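Local coordinates for protein endoglucanase (PDB 1VHO) that probably acts as a metal-dependent aminopeptidase of the M42 family, which binds two divalent metal cations per subunit, although it is named an endoglucanase, at residues K61-A66 and I218-A223. Numbering follows the deposited sequence.
Sequences KLAFFA and INPDAA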
# COMPACT_ATOMS: atom_id res chain seq x y z
N LYS A 61 -13.93 -17.33 10.08
CA LYS A 61 -12.81 -16.41 10.02
C LYS A 61 -12.73 -15.72 8.65
O LYS A 61 -12.70 -16.36 7.61
CB LYS A 61 -11.50 -17.19 10.26
CG LYS A 61 -11.47 -18.02 11.54
CD LYS A 61 -10.23 -18.90 11.56
CE LYS A 61 -10.05 -19.57 12.92
NZ LYS A 61 -10.26 -18.57 14.02
N LEU A 62 -12.70 -14.40 8.73
CA LEU A 62 -12.63 -13.54 7.54
C LEU A 62 -11.26 -12.85 7.61
O LEU A 62 -10.94 -12.30 8.68
CB LEU A 62 -13.73 -12.51 7.73
CG LEU A 62 -14.03 -11.42 6.73
CD1 LEU A 62 -14.12 -11.94 5.30
CD2 LEU A 62 -15.35 -10.73 7.12
N ALA A 63 -10.52 -12.84 6.53
CA ALA A 63 -9.21 -12.19 6.51
C ALA A 63 -9.20 -11.09 5.45
O ALA A 63 -9.65 -11.32 4.31
CB ALA A 63 -8.10 -13.21 6.21
N PHE A 64 -8.65 -9.95 5.78
CA PHE A 64 -8.54 -8.79 4.90
C PHE A 64 -7.02 -8.56 4.73
O PHE A 64 -6.33 -8.58 5.77
CB PHE A 64 -9.21 -7.55 5.44
CG PHE A 64 -10.69 -7.65 5.72
CD1 PHE A 64 -11.53 -8.34 4.86
CD2 PHE A 64 -11.23 -7.09 6.85
CE1 PHE A 64 -12.89 -8.46 5.15
CE2 PHE A 64 -12.59 -7.15 7.12
CZ PHE A 64 -13.43 -7.84 6.27
N PHE A 65 -6.55 -8.31 3.52
CA PHE A 65 -5.10 -8.20 3.33
C PHE A 65 -4.69 -6.91 2.60
O PHE A 65 -5.32 -6.56 1.59
CB PHE A 65 -4.66 -9.38 2.41
CG PHE A 65 -4.84 -10.77 2.99
CD1 PHE A 65 -6.04 -11.46 2.77
CD2 PHE A 65 -3.85 -11.36 3.72
CE1 PHE A 65 -6.19 -12.73 3.31
CE2 PHE A 65 -3.99 -12.64 4.26
CZ PHE A 65 -5.19 -13.32 4.04
N ALA A 66 -3.53 -6.36 2.94
CA ALA A 66 -3.01 -5.16 2.24
C ALA A 66 -1.48 -5.17 2.26
O ALA A 66 -0.91 -5.72 3.22
CB ALA A 66 -3.53 -3.90 2.93
N ILE A 218 -4.30 -20.48 10.89
CA ILE A 218 -5.71 -20.64 10.61
C ILE A 218 -5.92 -20.70 9.10
O ILE A 218 -5.04 -20.33 8.34
CB ILE A 218 -6.53 -19.45 11.15
CG1 ILE A 218 -6.00 -18.14 10.50
CG2 ILE A 218 -6.53 -19.33 12.65
CD1 ILE A 218 -7.15 -17.16 10.32
N ASN A 219 -7.10 -21.13 8.69
CA ASN A 219 -7.48 -21.15 7.29
C ASN A 219 -8.77 -20.33 7.23
O ASN A 219 -9.80 -20.75 7.75
CB ASN A 219 -7.73 -22.55 6.74
CG ASN A 219 -7.71 -22.55 5.22
OD1 ASN A 219 -6.75 -22.10 4.59
ND2 ASN A 219 -8.77 -23.06 4.61
N PRO A 220 -8.68 -19.09 6.73
CA PRO A 220 -9.87 -18.26 6.68
C PRO A 220 -10.94 -18.89 5.79
O PRO A 220 -10.62 -19.48 4.76
CB PRO A 220 -9.40 -16.95 6.08
CG PRO A 220 -8.01 -17.13 5.61
CD PRO A 220 -7.54 -18.49 6.05
N ASP A 221 -12.18 -18.64 6.14
CA ASP A 221 -13.32 -19.08 5.35
C ASP A 221 -13.55 -18.16 4.16
O ASP A 221 -14.20 -18.54 3.18
CB ASP A 221 -14.56 -19.04 6.28
CG ASP A 221 -14.32 -20.02 7.43
OD1 ASP A 221 -14.03 -21.21 7.12
OD2 ASP A 221 -14.33 -19.59 8.57
N ALA A 222 -13.08 -16.89 4.27
CA ALA A 222 -13.26 -15.96 3.15
C ALA A 222 -12.16 -14.88 3.25
O ALA A 222 -11.70 -14.59 4.36
CB ALA A 222 -14.61 -15.32 3.08
N ALA A 223 -11.65 -14.46 2.09
CA ALA A 223 -10.57 -13.45 2.15
C ALA A 223 -10.88 -12.31 1.18
O ALA A 223 -11.38 -12.56 0.09
CB ALA A 223 -9.26 -14.10 1.73
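Two neighbouring parallel strands of the central mixed sheet begin side by side here, K61 meeting the turn that leads into strand 222-229. D221 closes this end: its OD2 accepts the backbone N of K61 at 2.7 Å, on the anti side of the carboxylate, CG standing anti to the carbonyl carbon of D221 (chi1 -62°), which brings OD2 to that N-H. In return the K61 carbonyl O takes the N of D221 at 2.8 Å and, weakly, the N of A222. Regular parallel pairing follows, with A63 N bonded to A222 O at 3.0 Å. The A222 methyl lies beside L62 CD1, while on the other face the short A63 and A223 leave room for rings: A63 CB packs against P220 CB at 4.0 Å and A223 CB meets the F65 edge at CE1, 3.7 Å away. L212 of helix 208-213 covers F65, P220 and I218. The long aliphatic chain of K61 crosses I218, CE lying 3.5 Å from CG2, then bends at chi4, and its NZ hydrogen-bonds Y197 OH. Strand 61-67 ends at H67, a predicted zinc ligand, as is characteristic of the alpha/beta catalytic domain of M42 peptidases, with metal ligands at or near C-terminal ends of parallel core strands.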